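Long-range contacts in DELTA1-pyrroline-2-carboxylate reductase (Thermococcus litoralis DSM 5473, PDB 6T3E), which catalyses the NADH-dependent reduction of Delta1-pyrroline-2-carboxylate to L-proline: residues B[89-94]-B[107-112]; B[35-40]-B[128-133]; B[83-88]-B[327-332]. One frame throughout, in Å; residues are numbered along the deposited sequence.

Overall arrangement
Interactions 1 and 2 are buried, while interaction 3 lies partly at the surface, at the beginning of strand 87-95. That strand serves both interaction 1, where it pairs with 107-112 through regular backbone hydrogen bonds, and interaction 3, where its start leans on helix 324-341. Interaction 2 packs the start of helix 128-146 against the turn after helix 30-36, with apolar and methionine side chains doing the work. Lys91 of interaction 1, which binds the proline, ties the three together: it is hydrogen-bonded to Thr131 of segment 128-133 and salt-bridged to Asp327 of segment 327-332. Ile130 and Thr330 join interactions 2 and 3 by packing. Interactions 1 and 3 also touch the second subunit.

Interaction 1 (B[89-94]-B[107-112]); sequences AVKVVS and VLASIL. With PRO (proline), chain E.
Val107 begins the strand by laying its CG1 against CG2 of Val93, 3.6 Å away. The same CG2 of Val93 is 3.5 Å from CB of the bound proline, and Val107 also touches NADH, so the two valines present an apolar surface to product and cofactor together. Next comes Leu108, in a hydrogen-bonded pair with Ser94: Ser94 N donates to Leu108 O at 2.8 Å, and Leu108 N answers to Ser94 O. Both side chains face the second subunit, where Ser94 OG bonds to Gly119 O and Leu108 packs on Ala120. Ala109 forms a non-hydrogen-bonded pair with Val93, its CB 3.7 Å from Val93 CB, on the face that carries the ligand. Ser110 then exchanges two backbone bonds with Val92, and its side chain packs on Pro121 of the second subunit. At Ile111 the ligand face returns, with CG1 3.7 Å from CG of Lys91. The lysine runs extended past this isoleucine and then bends at chi3 (87°), which carries NZ to the proline carboxylate, 2.7 Å from OXT. Leu112 ends the segment opposite Val90: Leu112 N reaches Val90 O at 2.8 Å in a nearly straight bond (174° at the hydrogen). Leu112 CB and Val90 CG1 lie side by side, 3.8 Å apart, on the opposite face from Lys91.

This antiparallel hairpin, its strands at 166°, thus sorts its two faces, one toward the active site and the other toward the dimer partner. Lys91 NZ is gripped by Asp327 and Thr131 as well as by the ligand, while Arg63 and Arg134 hold the proline too. The hairpin therefore supplies both a hydrogen-bond donor for the carboxylate, Lys91 NZ, and an apolar wall for the ring.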
ATOM      1  N   ALA B  89       3.336   2.913  -9.344  1.00 32.80           N
ATOM      2  CA  ALA B  89       2.944   1.529  -9.112  1.00 33.55           C
ATOM      3  C   ALA B  89       3.042   1.157  -7.643  1.00 35.56           C
ATOM      4  O   ALA B  89       3.875   1.679  -6.892  1.00 32.11           O
ATOM      5  CB  ALA B  89       3.799   0.546  -9.912  1.00 32.20           C
ATOM      6  N   VAL B  90       2.210   0.190  -7.265  1.00 36.59           N
ATOM      7  CA  VAL B  90       2.249  -0.424  -5.948  1.00 36.55           C
ATOM      8  C   VAL B  90       2.220  -1.947  -6.103  1.00 40.31           C
ATOM      9  O   VAL B  90       1.455  -2.491  -6.906  1.00 41.70           O
ATOM     10  CB  VAL B  90       1.080   0.090  -5.081  1.00 34.53           C
ATOM     11  CG1 VAL B  90      -0.264  -0.190  -5.759  1.00 28.29           C
ATOM     12  CG2 VAL B  90       1.153  -0.480  -3.652  1.00 32.52           C
ATOM     13  N   LYS B  91       3.071  -2.634  -5.348  1.00 42.40           N
ATOM     14  CA  LYS B  91       3.104  -4.089  -5.328  1.00 39.18           C
ATOM     15  C   LYS B  91       2.635  -4.573  -3.966  1.00 38.77           C
ATOM     16  O   LYS B  91       3.035  -4.020  -2.937  1.00 44.51           O
ATOM     17  CB  LYS B  91       4.510  -4.620  -5.624  1.00 40.97           C
ATOM     18  CG  LYS B  91       4.631  -6.151  -5.660  1.00 36.94           C
ATOM     19  CD  LYS B  91       6.022  -6.595  -6.135  1.00 37.06           C
ATOM     20  CE  LYS B  91       7.015  -6.682  -4.970  1.00 38.17           C
ATOM     21  NZ  LYS B  91       8.306  -7.356  -5.335  1.00 36.80           N
ATOM     22  N   VAL B  92       1.754  -5.568  -3.965  1.00 37.58           N
ATOM     23  CA  VAL B  92       1.301  -6.235  -2.751  1.00 35.87           C
ATOM     24  C   VAL B  92       1.906  -7.628  -2.788  1.00 37.79           C
ATOM     25  O   VAL B  92       1.486  -8.463  -3.593  1.00 41.84           O
ATOM     26  CB  VAL B  92      -0.224  -6.295  -2.654  1.00 32.81           C
ATOM     27  CG1 VAL B  92      -0.615  -6.904  -1.329  1.00 27.00           C
ATOM     28  CG2 VAL B  92      -0.829  -4.898  -2.824  1.00 34.23           C
ATOM     29  N   VAL B  93       2.948  -7.853  -1.989  1.00 32.09           N
ATOM     30  CA  VAL B  93       3.672  -9.117  -1.971  1.00 29.98           C
ATOM     31  C   VAL B  93       3.643  -9.701  -0.563  1.00 31.87           C
ATOM     32  O   VAL B  93       3.772  -8.979   0.433  1.00 28.14           O
ATOM     33  CB  VAL B  93       5.126  -8.947  -2.457  1.00 31.03           C
ATOM     34  CG1 VAL B  93       5.861  -7.947  -1.596  1.00 31.78           C
ATOM     35  CG2 VAL B  93       5.844 -10.278  -2.420  1.00 27.39           C
ATOM     36  N   SER B  94       3.537 -11.024  -0.489  1.00 35.75           N
ATOM     37  CA  SER B  94       3.408 -11.730   0.773  1.00 37.49           C
ATOM     38  C   SER B  94       4.469 -12.812   0.869  1.00 33.53           C
ATOM     39  O   SER B  94       4.914 -13.368  -0.142  1.00 33.65           O
ATOM     40  CB  SER B  94       2.022 -12.351   0.935  1.00 43.43           C
ATOM     41  OG  SER B  94       1.780 -13.280  -0.101  1.00 49.12           O
ATOM     42  N   VAL B 107       6.436 -16.814  -1.910  1.00 41.71           N
ATOM     43  CA  VAL B 107       6.253 -15.406  -2.231  1.00 43.11           C
ATOM     44  C   VAL B 107       5.198 -15.296  -3.326  1.00 40.86           C
ATOM     45  O   VAL B 107       5.320 -15.917  -4.389  1.00 38.20           O
ATOM     46  CB  VAL B 107       7.582 -14.750  -2.640  1.00 40.47           C
ATOM     47  CG1 VAL B 107       7.349 -13.398  -3.251  1.00 37.12           C
ATOM     48  CG2 VAL B 107       8.479 -14.628  -1.419  1.00 43.48           C
ATOM     49  N   LEU B 108       4.139 -14.546  -3.034  1.00 40.92           N
ATOM     50  CA  LEU B 108       3.050 -14.265  -3.954  1.00 38.16           C
ATOM     51  C   LEU B 108       2.867 -12.759  -4.027  1.00 43.57           C
ATOM     52  O   LEU B 108       2.912 -12.078  -2.999  1.00 49.30           O
ATOM     53  CB  LEU B 108       1.744 -14.951  -3.480  1.00 37.31           C
ATOM     54  CG  LEU B 108       1.762 -16.482  -3.328  1.00 40.63           C
ATOM     55  CD1 LEU B 108       0.427 -17.030  -2.846  1.00 25.28           C
ATOM     56  CD2 LEU B 108       2.149 -17.130  -4.680  1.00 37.95           C
ATOM     57  N   ALA B 109       2.696 -12.227  -5.237  1.00 42.03           N
ATOM     58  CA  ALA B 109       2.631 -10.784  -5.405  1.00 40.97           C
ATOM     59  C   ALA B 109       1.598 -10.400  -6.461  1.00 43.49           C
ATOM     60  O   ALA B 109       1.247 -11.183  -7.350  1.00 44.55           O
ATOM     61  CB  ALA B 109       4.004 -10.199  -5.782  1.00 39.33           C
ATOM     62  N   SER B 110       1.131  -9.154  -6.353  1.00 40.37           N
ATOM     63  CA  SER B 110       0.302  -8.497  -7.352  1.00 32.07           C
ATOM     64  C   SER B 110       0.796  -7.065  -7.495  1.00 40.45           C
ATOM     65  O   SER B 110       1.204  -6.448  -6.504  1.00 44.48           O
ATOM     66  CB  SER B 110      -1.175  -8.484  -6.956  1.00 30.33           C
ATOM     67  OG  SER B 110      -1.612  -9.746  -6.505  1.00 35.82           O
ATOM     68  N   ILE B 111       0.749  -6.531  -8.716  1.00 39.69           N
ATOM     69  CA  ILE B 111       1.241  -5.191  -9.008  1.00 32.71           C
ATOM     70  C   ILE B 111       0.130  -4.391  -9.667  1.00 34.92           C
ATOM     71  O   ILE B 111      -0.503  -4.874 -10.614  1.00 34.41           O
ATOM     72  CB  ILE B 111       2.484  -5.219  -9.913  1.00 29.78           C
ATOM     73  CG1 ILE B 111       3.638  -5.916  -9.187  1.00 27.87           C
ATOM     74  CG2 ILE B 111       2.835  -3.782 -10.376  1.00 24.26           C
ATOM     75  CD1 ILE B 111       4.957  -5.897  -9.931  1.00 29.78           C
ATOM     76  N   LEU B 112      -0.101  -3.171  -9.167  1.00 33.16           N
ATOM     77  CA  LEU B 112      -1.104  -2.261  -9.700  1.00 35.49           C
ATOM     78  C   LEU B 112      -0.403  -1.030 -10.263  1.00 37.96           C
ATOM     79  O   LEU B 112       0.437  -0.420  -9.593  1.00 35.00           O
ATOM     80  CB  LEU B 112      -2.128  -1.848  -8.630  1.00 33.99           C
ATOM     81  CG  LEU B 112      -3.293  -0.955  -9.112  1.00 41.93           C
ATOM     82  CD1 LEU B 112      -4.501  -1.792  -9.532  1.00 43.07           C
ATOM     83  CD2 LEU B 112      -3.722   0.057  -8.079  1.00 41.74           C
TER
HETATM   84  N   PRO E 401      10.692  -9.171   0.262  1.00 45.38           N
HETATM   85  CA  PRO E 401      10.322  -9.466  -1.126  1.00 46.29           C
HETATM   86  C   PRO E 401      10.043  -8.235  -1.985  1.00 50.98           C
HETATM   87  O   PRO E 401      10.460  -7.107  -1.685  1.00 51.27           O
HETATM   88  CB  PRO E 401       9.052 -10.301  -0.964  1.00 44.23           C
HETATM   89  CG  PRO E 401       9.268 -11.048   0.316  1.00 43.63           C
HETATM   90  CD  PRO E 401      10.147 -10.175   1.197  1.00 45.22           C
HETATM   91  OXT PRO E 401       9.378  -8.350  -3.015  1.00 53.03           O

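Interaction 2 (B[35-40]-B[128-133]); sequences KLISMK and TFITAM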
ATOM      1  N   LYS B  35       6.423 -13.923 -21.500  1.00 63.62           N
ATOM      2  CA  LYS B  35       6.554 -13.650 -22.920  1.00 62.69           C
ATOM      3  C   LYS B  35       7.212 -12.291 -23.181  1.00 59.93           C
ATOM      4  O   LYS B  35       8.051 -12.166 -24.078  1.00 62.23           O
ATOM      5  CB  LYS B  35       5.132 -13.764 -23.456  1.00 66.44           C
ATOM      6  CG  LYS B  35       4.738 -13.543 -24.867  1.00 69.98           C
ATOM      7  CD  LYS B  35       3.201 -13.747 -24.842  1.00 73.80           C
ATOM      8  CE  LYS B  35       2.907 -15.223 -24.624  1.00 78.38           C
ATOM      9  NZ  LYS B  35       2.861 -15.765 -23.191  1.00 81.66           N
ATOM     10  N   LEU B  36       6.855 -11.265 -22.397  1.00 50.16           N
ATOM     11  CA  LEU B  36       7.221  -9.871 -22.665  1.00 45.58           C
ATOM     12  C   LEU B  36       8.652  -9.506 -22.267  1.00 44.75           C
ATOM     13  O   LEU B  36       9.282  -8.689 -22.944  1.00 42.64           O
ATOM     14  CB  LEU B  36       6.245  -8.947 -21.948  1.00 43.05           C
ATOM     15  CG  LEU B  36       4.814  -9.026 -22.455  1.00 43.16           C
ATOM     16  CD1 LEU B  36       3.892  -8.204 -21.549  1.00 31.59           C
ATOM     17  CD2 LEU B  36       4.737  -8.567 -23.895  1.00 40.78           C
ATOM     18  N   ILE B  37       9.138  -9.983 -21.117  1.00 45.40           N
ATOM     19  CA  ILE B  37      10.354  -9.447 -20.504  1.00 42.92           C
ATOM     20  C   ILE B  37      11.431 -10.517 -20.321  1.00 41.81           C
ATOM     21  O   ILE B  37      11.144 -11.672 -19.989  1.00 42.57           O
ATOM     22  CB  ILE B  37      10.026  -8.774 -19.164  1.00 41.17           C
ATOM     23  CG1 ILE B  37       9.427  -9.788 -18.203  1.00 46.39           C
ATOM     24  CG2 ILE B  37       9.030  -7.673 -19.384  1.00 38.66           C
ATOM     25  CD1 ILE B  37       8.805  -9.160 -16.974  1.00 44.94           C
ATOM     26  N   SER B  38      12.683 -10.108 -20.507  1.00 45.11           N
ATOM     27  CA  SER B  38      13.870 -10.937 -20.351  1.00 47.52           C
ATOM     28  C   SER B  38      14.783 -10.284 -19.324  1.00 47.29           C
ATOM     29  O   SER B  38      14.620  -9.109 -18.987  1.00 47.36           O
ATOM     30  CB  SER B  38      14.618 -11.099 -21.677  1.00 57.21           C
ATOM     31  OG  SER B  38      15.096  -9.839 -22.141  1.00 57.50           O
ATOM     32  N   MET B  39      15.759 -11.045 -18.822  1.00 47.43           N
ATOM     33  CA  MET B  39      16.567 -10.537 -17.712  1.00 50.41           C
ATOM     34  C   MET B  39      17.523  -9.426 -18.145  1.00 50.69           C
ATOM     35  O   MET B  39      17.755  -8.479 -17.383  1.00 49.64           O
ATOM     36  CB  MET B  39      17.330 -11.693 -17.056  1.00 49.64           C
ATOM     37  CG  MET B  39      18.107 -11.351 -15.776  1.00 50.07           C
ATOM     38  SD  MET B  39      17.152 -10.689 -14.390  1.00 51.44           S
ATOM     39  CE  MET B  39      16.444 -12.157 -13.659  1.00 48.44           C
ATOM     40  N   LYS B  40      18.042  -9.487 -19.373  1.00 54.50           N
ATOM     41  CA  LYS B  40      18.919  -8.420 -19.848  1.00 56.66           C
ATOM     42  C   LYS B  40      18.195  -7.082 -19.871  1.00 58.05           C
ATOM     43  O   LYS B  40      18.767  -6.049 -19.496  1.00 57.27           O
ATOM     44  CB  LYS B  40      19.455  -8.762 -21.234  1.00 59.41           C
ATOM     45  CG  LYS B  40      20.492  -7.788 -21.734  1.00 65.75           C
ATOM     46  CD  LYS B  40      21.085  -8.259 -23.051  1.00 70.37           C
ATOM     47  CE  LYS B  40      21.544  -7.079 -23.883  1.00 73.17           C
ATOM     48  NZ  LYS B  40      20.931  -5.812 -23.401  1.00 73.83           N
ATOM     49  N   THR B 128       4.223 -12.089  -9.075  1.00 44.27           N
ATOM     50  CA  THR B 128       5.137 -13.117  -8.585  1.00 38.00           C
ATOM     51  C   THR B 128       6.338 -13.272  -9.501  1.00 37.57           C
ATOM     52  O   THR B 128       7.483 -13.324  -9.040  1.00 42.23           O
ATOM     53  CB  THR B 128       4.412 -14.455  -8.451  1.00 36.63           C
ATOM     54  OG1 THR B 128       3.200 -14.281  -7.708  1.00 39.92           O
ATOM     55  CG2 THR B 128       5.290 -15.439  -7.737  1.00 36.23           C
ATOM     56  N   PHE B 129       6.098 -13.344 -10.808  1.00 39.55           N
ATOM     57  CA  PHE B 129       7.188 -13.504 -11.766  1.00 38.33           C
ATOM     58  C   PHE B 129       8.043 -12.245 -11.839  1.00 40.94           C
ATOM     59  O   PHE B 129       9.276 -12.326 -11.937  1.00 39.95           O
ATOM     60  CB  PHE B 129       6.595 -13.876 -13.125  1.00 37.33           C
ATOM     61  CG  PHE B 129       7.549 -13.768 -14.274  1.00 39.23           C
ATOM     62  CD1 PHE B 129       8.515 -14.737 -14.489  1.00 41.94           C
ATOM     63  CD2 PHE B 129       7.453 -12.712 -15.160  1.00 36.47           C
ATOM     64  CE1 PHE B 129       9.377 -14.647 -15.565  1.00 40.29           C
ATOM     65  CE2 PHE B 129       8.308 -12.612 -16.234  1.00 39.60           C
ATOM     66  CZ  PHE B 129       9.271 -13.582 -16.437  1.00 42.76           C
ATOM     67  N   ILE B 130       7.406 -11.074 -11.761  1.00 41.56           N
ATOM     68  CA  ILE B 130       8.135  -9.813 -11.806  1.00 40.94           C
ATOM     69  C   ILE B 130       8.975  -9.641 -10.554  1.00 39.30           C
ATOM     70  O   ILE B 130      10.072  -9.071 -10.600  1.00 40.51           O
ATOM     71  CB  ILE B 130       7.168  -8.642 -12.007  1.00 44.21           C
ATOM     72  CG1 ILE B 130       6.833  -8.519 -13.487  1.00 44.63           C
ATOM     73  CG2 ILE B 130       7.773  -7.342 -11.465  1.00 45.08           C
ATOM     74  CD1 ILE B 130       5.445  -8.094 -13.718  1.00 44.52           C
ATOM     75  N   THR B 131       8.464 -10.097  -9.411  1.00 37.70           N
ATOM     76  CA  THR B 131       9.248 -10.015  -8.187  1.00 38.45           C
ATOM     77  C   THR B 131      10.557 -10.782  -8.328  1.00 39.11           C
ATOM     78  O   THR B 131      11.637 -10.244  -8.057  1.00 42.39           O
ATOM     79  CB  THR B 131       8.444 -10.587  -7.018  1.00 42.96           C
ATOM     80  OG1 THR B 131       7.258  -9.809  -6.808  1.00 41.91           O
ATOM     81  CG2 THR B 131       9.289 -10.614  -5.735  1.00 43.64           C
ATOM     82  N   ALA B 132      10.487 -12.004  -8.850  1.00 38.21           N
ATOM     83  CA  ALA B 132      11.698 -12.790  -9.054  1.00 37.48           C
ATOM     84  C   ALA B 132      12.605 -12.144 -10.099  1.00 42.40           C
ATOM     85  O   ALA B 132      13.830 -12.117  -9.928  1.00 41.81           O
ATOM     86  CB  ALA B 132      11.326 -14.219  -9.447  1.00 33.17           C
ATOM     87  N   MET B 133      12.026 -11.612 -11.187  1.00 43.41           N
ATOM     88  CA  MET B 133      12.854 -11.002 -12.221  1.00 37.66           C
ATOM     89  C   MET B 133      13.559  -9.757 -11.696  1.00 33.18           C
ATOM     90  O   MET B 133      14.780  -9.623 -11.831  1.00 31.94           O
ATOM     91  CB  MET B 133      12.013 -10.677 -13.461  1.00 41.89           C
ATOM     92  CG  MET B 133      11.452 -11.915 -14.176  1.00 45.57           C
ATOM     93  SD  MET B 133      12.694 -12.898 -15.071  1.00 50.90           S
ATOM     94  CE  MET B 133      13.390 -11.664 -16.173  1.00 45.91           C
TER
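With chi1 at 61°, Ile37 has its CG1 wedged between its own backbone N and carbonyl carbon, and from there the branch runs straight out to Phe129. Met133 instead folds back on itself at chi2 (-72°) and chi3 (-57°), which swings its methyl over to the start of the helix that begins at Met39. Ile37 CD1 meets Phe129 CE2 at 3.6 Å, approaching the ring obliquely, and the Ile37 side chain crosses that of Ile130 at about a right angle, CD1 lying 4.1 Å from Ile130 CG1. Met133 CG covers one face of the same Phe129 ring, offset toward the rim. Segment 35-40 is the turn between helices 30-36 and 39-54, with Ser38 at the N-cap position of the second; helix 128-146 packs against it, and its first turns carry Thr131, which touches both proline and NADH. Leu333 and Ala334 of helix 324-341 close in on Ile37. Met133 CE settles 3.6 Å from Met39 N. Met39 CE in return lies 3.5 Å from Met133 O, and the two methyls come within 4.0 Å. Trp168 of helix 161-173 packs on both methionines.

Interaction 3 (B[83-88]-B[327-332]); sequences EDSEAL and DAITAK
Ala87 and Ala328 bring the two backbones together, their CA atoms 5.5 Å apart. Segment 83-88 turns through Ser85 and then passes Glu86 in a left-handed conformation (phi 54°, psi 52°), where Glu86 and Ala87 form a G1 beta bulge at the start of strand 87-95. Segment 327-332 is regular helix, its Lys332 N bonded to Ala328 O.

The small CB of Ala87 points at the helix and sits between residues one turn apart, 3.9 Å from CB of Ala328 and 3.9 Å from CB of Lys332. It also meets Ala328 O at 3.6 Å. Ile329 swings its CD1 to within 3.7 Å of Ser85 OG. Lys332 leaves the helix with CG anti to its backbone N and kinks at chi2 (92°), which lays its aliphatic length across the bulge: CE is 3.4 Å from Glu86 O. Its NZ stays 4.0 Å from Glu86 O and makes a long, weak ion pair with Glu336. Cutting this residue back to an alanine would keep CB against Ala87 but is likely to strip the aliphatic cover from Glu86 O and leave Glu336 without its distant mate.

The contact is therefore van der Waals packing, methyls and methylenes laid on one another and on backbone and hydroxyl oxygens, with no hydrogen bond between the two segments. The polar ends of Ser85 and Glu86 turn to partners outside it: Ser85 OG to Glu52 on helix 39-54, the Glu86 carboxylate to Tyr81 and to His71 of the second subunit, so the bulge that leans on helix 324-341 also reaches across the dimer.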
ATOM      1  N   GLU B  83       9.134   9.760 -11.458  1.00 57.47           N
ATOM      2  CA  GLU B  83       8.493  10.868 -12.151  1.00 58.10           C
ATOM      3  C   GLU B  83       9.033  11.058 -13.557  1.00 56.08           C
ATOM      4  O   GLU B  83       8.263  11.396 -14.460  1.00 56.99           O
ATOM      5  CB  GLU B  83       8.647  12.141 -11.320  1.00 64.54           C
ATOM      6  CG  GLU B  83       8.439  11.875  -9.821  1.00 69.83           C
ATOM      7  CD  GLU B  83       9.009  12.941  -8.898  1.00 74.93           C
ATOM      8  OE1 GLU B  83      10.243  12.939  -8.679  1.00 75.25           O
ATOM      9  OE2 GLU B  83       8.214  13.758  -8.367  1.00 78.12           O
ATOM     10  N   ASP B  84      10.320  10.794 -13.778  1.00 54.43           N
ATOM     11  CA  ASP B  84      10.856  10.843 -15.136  1.00 57.71           C
ATOM     12  C   ASP B  84      10.288   9.715 -15.992  1.00 55.55           C
ATOM     13  O   ASP B  84       9.817   9.945 -17.111  1.00 55.04           O
ATOM     14  CB  ASP B  84      12.380  10.769 -15.098  1.00 59.38           C
ATOM     15  CG  ASP B  84      13.012  12.100 -14.773  1.00 65.39           C
ATOM     16  OD1 ASP B  84      12.312  13.137 -14.871  1.00 63.49           O
ATOM     17  OD2 ASP B  84      14.206  12.106 -14.402  1.00 71.37           O
ATOM     18  N   SER B  85      10.316   8.489 -15.477  1.00 54.85           N
ATOM     19  CA  SER B  85       9.754   7.356 -16.195  1.00 54.50           C
ATOM     20  C   SER B  85       8.233   7.340 -16.159  1.00 49.74           C
ATOM     21  O   SER B  85       7.620   6.587 -16.926  1.00 47.66           O
ATOM     22  CB  SER B  85      10.312   6.048 -15.625  1.00 54.31           C
ATOM     23  OG  SER B  85      11.630   5.818 -16.097  1.00 55.96           O
ATOM     24  N   GLU B  86       7.620   8.152 -15.301  1.00 47.83           N
ATOM     25  CA  GLU B  86       6.168   8.178 -15.138  1.00 47.76           C
ATOM     26  C   GLU B  86       5.630   6.780 -14.846  1.00 43.15           C
ATOM     27  O   GLU B  86       4.707   6.284 -15.493  1.00 45.72           O
ATOM     28  CB  GLU B  86       5.488   8.794 -16.358  1.00 45.83           C
ATOM     29  CG  GLU B  86       5.772  10.266 -16.530  1.00 50.16           C
ATOM     30  CD  GLU B  86       4.937  11.156 -15.615  1.00 56.42           C
ATOM     31  OE1 GLU B  86       4.518  10.677 -14.537  1.00 55.95           O
ATOM     32  OE2 GLU B  86       4.698  12.338 -15.984  1.00 57.50           O
ATOM     33  N   ALA B  87       6.233   6.148 -13.849  1.00 39.24           N
ATOM     34  CA  ALA B  87       5.835   4.837 -13.359  1.00 36.36           C
ATOM     35  C   ALA B  87       5.294   5.031 -11.951  1.00 36.26           C
ATOM     36  O   ALA B  87       6.052   5.345 -11.028  1.00 38.77           O
ATOM     37  CB  ALA B  87       7.015   3.866 -13.367  1.00 30.85           C
ATOM     38  N   LEU B  88       3.983   4.893 -11.798  1.00 38.22           N
ATOM     39  CA  LEU B  88       3.298   5.057 -10.516  1.00 37.17           C
ATOM     40  C   LEU B  88       2.663   3.708 -10.188  1.00 35.62           C
ATOM     41  O   LEU B  88       1.598   3.382 -10.723  1.00 33.25           O
ATOM     42  CB  LEU B  88       2.257   6.182 -10.565  1.00 34.10           C
ATOM     43  CG  LEU B  88       1.434   6.403  -9.285  1.00 34.14           C
ATOM     44  CD1 LEU B  88       2.328   6.652  -8.027  1.00 24.77           C
ATOM     45  CD2 LEU B  88       0.411   7.514  -9.454  1.00 30.28           C
ATOM     46  N   ASP B 327       9.968  -2.639  -8.793  1.00 42.94           N
ATOM     47  CA  ASP B 327       8.679  -3.092  -9.294  1.00 40.80           C
ATOM     48  C   ASP B 327       8.097  -2.091 -10.281  1.00 43.24           C
ATOM     49  O   ASP B 327       7.598  -2.484 -11.341  1.00 43.78           O
ATOM     50  CB  ASP B 327       7.718  -3.340  -8.132  1.00 42.27           C
ATOM     51  CG  ASP B 327       8.338  -4.191  -7.034  1.00 43.66           C
ATOM     52  OD1 ASP B 327       8.752  -5.339  -7.323  1.00 43.28           O
ATOM     53  OD2 ASP B 327       8.421  -3.701  -5.882  1.00 41.24           O
ATOM     54  N   ALA B 328       8.196  -0.791  -9.985  1.00 40.88           N
ATOM     55  CA  ALA B 328       7.579   0.194 -10.873  1.00 36.64           C
ATOM     56  C   ALA B 328       8.275   0.223 -12.231  1.00 34.33           C
ATOM     57  O   ALA B 328       7.614   0.287 -13.270  1.00 37.92           O
ATOM     58  CB  ALA B 328       7.577   1.581 -10.228  1.00 25.98           C
ATOM     59  N   ILE B 329       9.606   0.178 -12.253  1.00 38.12           N
ATOM     60  CA  ILE B 329      10.304   0.237 -13.534  1.00 42.70           C
ATOM     61  C   ILE B 329      10.062  -1.038 -14.330  1.00 45.11           C
ATOM     62  O   ILE B 329       9.993  -1.010 -15.566  1.00 47.60           O
ATOM     63  CB  ILE B 329      11.805   0.531 -13.336  1.00 42.88           C
ATOM     64  CG1 ILE B 329      12.432   0.948 -14.666  1.00 39.85           C
ATOM     65  CG2 ILE B 329      12.533  -0.658 -12.758  1.00 45.36           C
ATOM     66  CD1 ILE B 329      11.932   2.271 -15.163  1.00 33.71           C
ATOM     67  N   THR B 330       9.938  -2.175 -13.648  1.00 43.94           N
ATOM     68  CA  THR B 330       9.652  -3.414 -14.359  1.00 44.20           C
ATOM     69  C   THR B 330       8.187  -3.490 -14.806  1.00 45.56           C
ATOM     70  O   THR B 330       7.905  -3.865 -15.952  1.00 42.85           O
ATOM     71  CB  THR B 330      10.046  -4.589 -13.474  1.00 40.73           C
ATOM     72  OG1 THR B 330      11.450  -4.500 -13.201  1.00 45.24           O
ATOM     73  CG2 THR B 330       9.759  -5.912 -14.158  1.00 37.60           C
ATOM     74  N   ALA B 331       7.252  -3.054 -13.952  1.00 43.57           N
ATOM     75  CA  ALA B 331       5.840  -3.074 -14.324  1.00 36.98           C
ATOM     76  C   ALA B 331       5.559  -2.154 -15.498  1.00 43.06           C
ATOM     77  O   ALA B 331       4.791  -2.515 -16.400  1.00 46.23           O
ATOM     78  CB  ALA B 331       4.976  -2.659 -13.143  1.00 35.53           C
ATOM     79  N   LYS B 332       6.181  -0.968 -15.523  1.00 42.41           N
ATOM     80  CA  LYS B 332       5.930  -0.065 -16.639  1.00 41.81           C
ATOM     81  C   LYS B 332       6.612  -0.573 -17.902  1.00 39.67           C
ATOM     82  O   LYS B 332       6.040  -0.497 -18.993  1.00 37.70           O
ATOM     83  CB  LYS B 332       6.410   1.348 -16.292  1.00 44.37           C
ATOM     84  CG  LYS B 332       6.118   2.428 -17.349  1.00 52.88           C
ATOM     85  CD  LYS B 332       4.758   3.149 -17.109  1.00 57.80           C
ATOM     86  CE  LYS B 332       4.447   4.252 -18.161  1.00 58.91           C
ATOM     87  NZ  LYS B 332       3.000   4.312 -18.580  1.00 55.22           N
TER